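Acylphosphatase (Coxiella burnetii, PDB 3TRG) catalyses the hydrolysis of acyl phosphates to a carboxylate and inorganic phosphate. Local coordinates at residues K45-S48 and V52-V55; I65-L70 and V82-I87; W69-E72 and A78-N81. All blocks are in the same frame, centred on the assembly; numbering follows the deposited sequence.

Contact 1. Residues K45-S48 and V52-V55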
# COMPACT_ATOMS: atom_id res chain seq x y z
N LYS A 45 -0.91 4.91 -6.53
CA LYS A 45 -0.56 5.59 -7.76
C LYS A 45 0.95 5.75 -7.87
O LYS A 45 1.68 5.60 -6.88
CB LYS A 45 -1.26 6.94 -7.86
CG LYS A 45 -0.76 7.96 -6.86
CD LYS A 45 -1.66 9.20 -6.80
CE LYS A 45 -1.35 10.19 -7.90
NZ LYS A 45 -1.81 11.56 -7.54
N ASN A 46 1.41 6.04 -9.08
CA ASN A 46 2.79 6.41 -9.32
C ASN A 46 2.80 7.91 -9.48
O ASN A 46 2.21 8.43 -10.42
CB ASN A 46 3.29 5.79 -10.63
CG ASN A 46 3.94 4.44 -10.42
OD1 ASN A 46 3.28 3.41 -10.50
ND2 ASN A 46 5.25 4.44 -10.18
N LEU A 47 3.46 8.62 -8.57
CA LEU A 47 3.59 10.06 -8.73
C LEU A 47 4.57 10.32 -9.87
O LEU A 47 5.63 9.71 -9.94
CB LEU A 47 4.07 10.70 -7.42
CG LEU A 47 3.15 10.48 -6.21
CD1 LEU A 47 3.79 11.06 -4.96
CD2 LEU A 47 1.78 11.09 -6.45
N SER A 48 4.19 11.22 -10.78
CA SER A 48 5.01 11.51 -11.94
C SER A 48 6.39 12.03 -11.54
O SER A 48 6.50 13.00 -10.80
CB SER A 48 4.30 12.52 -12.85
OG SER A 48 5.02 12.72 -14.05
N VAL A 52 6.09 6.20 -5.40
CA VAL A 52 4.81 5.52 -5.40
C VAL A 52 4.07 5.97 -4.14
O VAL A 52 4.69 6.13 -3.08
CB VAL A 52 4.97 3.99 -5.43
CG1 VAL A 52 3.69 3.28 -5.02
CG2 VAL A 52 5.42 3.54 -6.81
N GLU A 53 2.77 6.22 -4.25
CA GLU A 53 1.98 6.64 -3.10
C GLU A 53 0.78 5.73 -2.95
O GLU A 53 0.14 5.37 -3.93
CB GLU A 53 1.52 8.10 -3.26
CG GLU A 53 0.73 8.60 -2.05
CD GLU A 53 0.03 9.93 -2.30
OE1 GLU A 53 0.00 10.38 -3.47
OE2 GLU A 53 -0.48 10.51 -1.33
N LEU A 54 0.48 5.33 -1.72
CA LEU A 54 -0.69 4.49 -1.50
C LEU A 54 -1.35 4.73 -0.15
O LEU A 54 -0.73 5.24 0.78
CB LEU A 54 -0.33 3.00 -1.62
CG LEU A 54 0.69 2.47 -0.61
CD1 LEU A 54 0.19 1.17 -0.00
CD2 LEU A 54 2.04 2.27 -1.27
N VAL A 55 -2.63 4.38 -0.08
CA VAL A 55 -3.34 4.23 1.18
C VAL A 55 -3.82 2.79 1.26
O VAL A 55 -4.34 2.24 0.28
CB VAL A 55 -4.55 5.18 1.26
CG1 VAL A 55 -5.47 4.79 2.41
CG2 VAL A 55 -4.07 6.63 1.42
O HOH W 1 -0.72 12.76 -4.53

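Contact 2. Residues I65-L70 and V82-I87. With EDO (1,2-ethanediol), chain C.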
# COMPACT_ATOMS: atom_id res chain seq x y z
N ILE A 65 2.45 -6.76 6.96
CA ILE A 65 3.03 -7.61 5.93
C ILE A 65 3.25 -6.79 4.66
O ILE A 65 4.30 -6.89 4.02
CB ILE A 65 2.14 -8.82 5.65
CG1 ILE A 65 2.14 -9.75 6.87
CG2 ILE A 65 2.62 -9.57 4.41
CD1 ILE A 65 1.14 -10.87 6.77
N LEU A 66 2.28 -5.96 4.30
CA LEU A 66 2.42 -5.09 3.14
C LEU A 66 3.61 -4.14 3.25
O LEU A 66 4.40 -4.03 2.31
CB LEU A 66 1.14 -4.28 2.90
CG LEU A 66 1.19 -3.34 1.69
CD1 LEU A 66 1.22 -4.15 0.41
CD2 LEU A 66 -0.01 -2.41 1.71
N THR A 67 3.73 -3.46 4.39
CA THR A 67 4.81 -2.49 4.56
C THR A 67 6.19 -3.15 4.46
O THR A 67 7.14 -2.52 4.01
CB THR A 67 4.71 -1.67 5.88
OG1 THR A 67 4.76 -2.55 7.01
CG2 THR A 67 3.43 -0.86 5.92
N GLU A 68 6.30 -4.40 4.89
CA GLU A 68 7.58 -5.10 4.77
C GLU A 68 7.83 -5.47 3.31
O GLU A 68 8.95 -5.33 2.81
CB GLU A 68 7.64 -6.34 5.65
CG GLU A 68 8.95 -7.11 5.47
CD GLU A 68 9.19 -8.15 6.55
OE1 GLU A 68 8.54 -8.08 7.61
OE2 GLU A 68 10.05 -9.03 6.33
N TRP A 69 6.78 -5.91 2.63
CA TRP A 69 6.89 -6.30 1.23
C TRP A 69 7.26 -5.12 0.32
O TRP A 69 7.91 -5.30 -0.71
CB TRP A 69 5.59 -6.95 0.75
CG TRP A 69 5.61 -7.25 -0.71
CD1 TRP A 69 6.15 -8.35 -1.31
CD2 TRP A 69 5.09 -6.43 -1.76
NE1 TRP A 69 5.99 -8.26 -2.68
CE2 TRP A 69 5.35 -7.09 -2.98
CE3 TRP A 69 4.44 -5.19 -1.79
CZ2 TRP A 69 4.97 -6.57 -4.21
CZ3 TRP A 69 4.06 -4.67 -3.02
CH2 TRP A 69 4.33 -5.35 -4.21
N LEU A 70 6.84 -3.92 0.71
CA LEU A 70 7.10 -2.75 -0.12
C LEU A 70 8.59 -2.46 -0.27
O LEU A 70 9.00 -1.75 -1.19
CB LEU A 70 6.37 -1.51 0.42
CG LEU A 70 4.85 -1.51 0.20
CD1 LEU A 70 4.21 -0.38 0.98
CD2 LEU A 70 4.50 -1.41 -1.28
N VAL A 82 10.83 3.18 2.30
CA VAL A 82 9.39 3.06 2.50
C VAL A 82 9.05 3.91 3.72
O VAL A 82 9.58 3.68 4.82
CB VAL A 82 8.97 1.61 2.76
CG1 VAL A 82 7.47 1.53 3.02
CG2 VAL A 82 9.36 0.73 1.58
N ASN A 83 8.19 4.89 3.52
CA ASN A 83 7.84 5.82 4.59
C ASN A 83 6.34 5.73 4.80
O ASN A 83 5.57 6.07 3.91
CB ASN A 83 8.24 7.24 4.18
CG ASN A 83 7.96 8.26 5.24
OD1 ASN A 83 7.84 7.93 6.42
ND2 ASN A 83 7.84 9.52 4.84
N TRP A 84 5.93 5.26 5.97
CA TRP A 84 4.50 5.11 6.22
C TRP A 84 4.07 5.73 7.54
O TRP A 84 4.86 5.89 8.47
CB TRP A 84 4.07 3.64 6.14
CG TRP A 84 4.60 2.73 7.23
CD1 TRP A 84 5.75 1.98 7.20
CD2 TRP A 84 3.97 2.43 8.49
NE1 TRP A 84 5.88 1.26 8.37
CE2 TRP A 84 4.80 1.52 9.17
CE3 TRP A 84 2.79 2.87 9.10
CZ2 TRP A 84 4.49 1.03 10.44
CZ3 TRP A 84 2.48 2.38 10.36
CH2 TRP A 84 3.33 1.47 11.02
N GLU A 85 2.80 6.10 7.61
CA GLU A 85 2.22 6.47 8.89
C GLU A 85 0.77 6.04 8.95
O GLU A 85 0.09 5.96 7.92
CB GLU A 85 2.35 7.98 9.15
CG GLU A 85 1.36 8.84 8.38
CD GLU A 85 1.67 10.32 8.50
OE1 GLU A 85 1.16 10.97 9.44
OE2 GLU A 85 2.43 10.84 7.65
N GLU A 86 0.31 5.73 10.15
CA GLU A 86 -1.10 5.45 10.34
C GLU A 86 -1.88 6.75 10.19
O GLU A 86 -1.39 7.82 10.56
CB GLU A 86 -1.32 4.86 11.73
CG GLU A 86 -2.72 4.37 11.97
CD GLU A 86 -2.89 3.76 13.34
OE1 GLU A 86 -1.98 3.92 14.19
OE2 GLU A 86 -3.94 3.13 13.58
N ILE A 87 -3.08 6.66 9.62
CA ILE A 87 -3.89 7.85 9.36
C ILE A 87 -5.31 7.71 9.90
O ILE A 87 -5.75 6.63 10.31
CB ILE A 87 -3.95 8.17 7.84
CG1 ILE A 87 -4.54 6.99 7.06
CG2 ILE A 87 -2.56 8.55 7.30
CD1 ILE A 87 -4.78 7.31 5.58
C1 EDO C . 3.75 8.93 5.31
O1 EDO C . 2.50 9.62 5.15
C2 EDO C . 4.35 8.66 3.93
O2 EDO C . 4.70 9.89 3.30

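Contact 3. Residues W69-E72 and A78-N81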
# COMPACT_ATOMS: atom_id res chain seq x y z
N TRP A 69 6.78 -5.91 2.63
CA TRP A 69 6.89 -6.30 1.23
C TRP A 69 7.26 -5.12 0.32
O TRP A 69 7.91 -5.30 -0.71
CB TRP A 69 5.59 -6.95 0.75
CG TRP A 69 5.61 -7.25 -0.71
CD1 TRP A 69 6.15 -8.35 -1.31
CD2 TRP A 69 5.09 -6.43 -1.76
NE1 TRP A 69 5.99 -8.26 -2.68
CE2 TRP A 69 5.35 -7.09 -2.98
CE3 TRP A 69 4.44 -5.19 -1.79
CZ2 TRP A 69 4.97 -6.57 -4.21
CZ3 TRP A 69 4.06 -4.67 -3.02
CH2 TRP A 69 4.33 -5.35 -4.21
N LEU A 70 6.84 -3.92 0.71
CA LEU A 70 7.10 -2.75 -0.12
C LEU A 70 8.59 -2.46 -0.27
O LEU A 70 9.00 -1.75 -1.19
CB LEU A 70 6.37 -1.51 0.42
CG LEU A 70 4.85 -1.51 0.20
CD1 LEU A 70 4.21 -0.38 0.98
CD2 LEU A 70 4.50 -1.41 -1.28
N TRP A 71 9.41 -3.00 0.64
CA TRP A 71 10.86 -2.83 0.51
C TRP A 71 11.41 -3.68 -0.62
O TRP A 71 12.50 -3.42 -1.12
CB TRP A 71 11.57 -3.17 1.82
CG TRP A 71 11.43 -2.14 2.88
CD1 TRP A 71 10.49 -2.10 3.87
CD2 TRP A 71 12.25 -0.98 3.07
NE1 TRP A 71 10.67 -0.99 4.66
CE2 TRP A 71 11.75 -0.29 4.19
CE3 TRP A 71 13.37 -0.46 2.41
CZ2 TRP A 71 12.32 0.89 4.66
CZ3 TRP A 71 13.93 0.72 2.87
CH2 TRP A 71 13.41 1.38 3.99
N GLU A 72 10.65 -4.71 -1.00
CA GLU A 72 11.05 -5.58 -2.10
C GLU A 72 10.38 -5.15 -3.40
O GLU A 72 11.05 -4.87 -4.40
CB GLU A 72 10.69 -7.04 -1.79
CG GLU A 72 11.03 -8.00 -2.92
CD GLU A 72 10.67 -9.44 -2.60
OE1 GLU A 72 10.15 -9.70 -1.49
OE2 GLU A 72 10.91 -10.32 -3.45
N ALA A 78 13.60 -1.44 -7.53
CA ALA A 78 14.72 -1.24 -6.61
C ALA A 78 14.36 -0.16 -5.61
O ALA A 78 14.68 1.02 -5.81
CB ALA A 78 15.98 -0.88 -7.37
N VAL A 79 13.70 -0.57 -4.53
CA VAL A 79 13.16 0.35 -3.54
C VAL A 79 14.25 0.85 -2.59
O VAL A 79 15.00 0.06 -2.03
CB VAL A 79 12.03 -0.31 -2.72
CG1 VAL A 79 11.59 0.57 -1.57
CG2 VAL A 79 10.84 -0.64 -3.63
N SER A 80 14.32 2.17 -2.43
CA SER A 80 15.33 2.78 -1.57
C SER A 80 14.78 3.19 -0.21
O SER A 80 15.53 3.33 0.77
CB SER A 80 15.95 3.99 -2.27
OG SER A 80 14.97 4.99 -2.50
N ASN A 81 13.47 3.42 -0.13
CA ASN A 81 12.85 3.78 1.13
C ASN A 81 11.35 3.53 1.13
O ASN A 81 10.70 3.63 0.09
CB ASN A 81 13.12 5.24 1.48
CG ASN A 81 12.71 5.58 2.90
OD1 ASN A 81 13.06 4.87 3.85
ND2 ASN A 81 11.96 6.67 3.06
O HOH W 2 13.42 -3.40 -3.99
O HOH W 3 14.85 -2.13 -0.45

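Contact 1. Residues K45-S48 and V52-V55
Glu53 and Lys45 face each other as an antiparallel hydrogen-bonded pair. Lys45 N donates to Glu53 O at 2.8 Å, and Glu53 N returns a bond to Lys45 O at 2.9 Å. Both are nearly straight, 166° and 169° at the hydrogen. The two side chains run side by side on the same face of the sheet. Lys45 CD lies 3.9 Å from Glu53 OE1. The charged ends do not touch: Lys45 NZ is 4.6 Å from Glu53 OE1. A water donates to Glu53 OE1 and accepts a weak bond from Lys45 NZ. Glu53 OE2 is hydrogen-bonded to His15 NE2 of the neighbouring strand 11-19. Leu47 lies across the Glu53 chain, with CD2 3.5 Å from Glu53 OE1. Val52 is buried on the other face, where its CG2 meets Asn46 ND2 at 3.5 Å. With chi1 at 164°, the other methyl, CG1, is directed to Lys45 O. Asn46 ND2 has its hydrogen bond with Val22 O. Asn46 is a predicted active-site residue, and its side chain lies beside Arg28, the other one. The two segments form the loop end of the hairpin of strands 41-46 and 52-57, which carries the probable catalytic asparagine of the acylphosphatase fold.

Contact 2. Residues I65-L70 and V82-I87
Thr67 sets its methyl over one face of the Trp84 indole. CG2 lies 3.9 Å from the centroid of the five-membered ring and only 10° off the ring normal, a CH-pi contact. The two side chains cross at about a right angle. CD1 of Trp84 is the ring atom nearest to this methyl. On Thr67, chi1 of 61° puts OG1 between the backbone N and the carbonyl carbon. CG2 is then left beside the backbone N, where it meets the ring. The hydroxyl OG1 is bonded to Met64 O, one turn back in the helix, which fixes the rotation of the side chain. Trp84 is itself exposed, so the threonine covers part of a surface ring.

Deeper in, Val82 meets Leu70 through both methyls. Its CG2 lies 3.9 Å from Leu70 CB and 3.7 Å from Leu70 O. Its CG1 sits 4.1 Å from the same Leu70 CB. No hydrogen bond crosses between the segments here. Val82 also packs on Val16 of strand 11-19, and Leu70 on Val31 of helix 27-37. On the reverse face of the strand, an ethanediol, probably from the crystallisation liquor, is hydrogen-bonded to Glu85 OE2, His15 ND1 and Thr17 OG1. Helix 60-69 is thus laid on edge strand 78-87 by apolar contacts, the helix-on-sheet layering of the alpha/beta sandwich of acylphosphatases.

Contact 3. Residues W69-E72 and A78-N81
Val79 packs tightly against the backbone that follows helix 60-69. Its CG2 lies 3.3 Å from Leu70 O, and its CB lies 3.5 Å from Trp71 O. With chi1 at 172°, CG1 stands beside the carbonyl carbon and CG2 beside the backbone N, and both methyls approach Leu70 O. Val79 also touches Val18 and Phe27, on the inner side. The opposing turn is held by Glu72 N, which bonds to Trp69 O.

The outer side is looser. Trp71 leaves its backbone pointing away from the strand, but the end of its ring comes back to it. Asn81 C lies over one face of the ring, toward the rim. CZ3 of Trp71 is 3.7 Å from Ser80 O, and CH2 of Trp71 is 3.5 Å from Asn81 OD1. Ring and amide planes are 74° apart. These are van der Waals contacts, and no direct hydrogen bond joins the two segments.

Water does that work instead. One water donates to Trp71 O and Val79 O, at 2.8 Å from Trp71 O and 2.7 Å from Val79 O. A second accepts from Val79 N and lies near the carbonyls of Trp71 and Glu72. Ser80 OG is hydrogen-bonded to Ser19 OG of the adjacent strand. The contact joins the two ends of the loop that leads from helix 60-69 into edge strand 78-87. Near the start of that strand, Ser80 and Asn81 both face Ser19, a classic beta bulge.

Overall arrangement
Contacts 2 and 3 adjoin, with centres about 10 Å apart. They share Trp69 and Leu70 and both use strand 78-87. Trp71 CH2 of contact 3 lies 3.6 Å from Val82 N of contact 2. Contact 1 is further off, about 13 Å from contact 2 and 14 Å from contact 3 between centres. It joins them through the core: Leu54 CD2 meets Leu70 CD1 at 4.1 Å, and Leu54 CD1 meets Leu66 CD2 at 4.0 Å. All three contacts reach one sheet. Contact 1 holds the predicted active-site Asn46, about 3 Å from Arg28 between side chains. Leu70, shared by contacts 2 and 3, stays about 10 Å from the side chains of both.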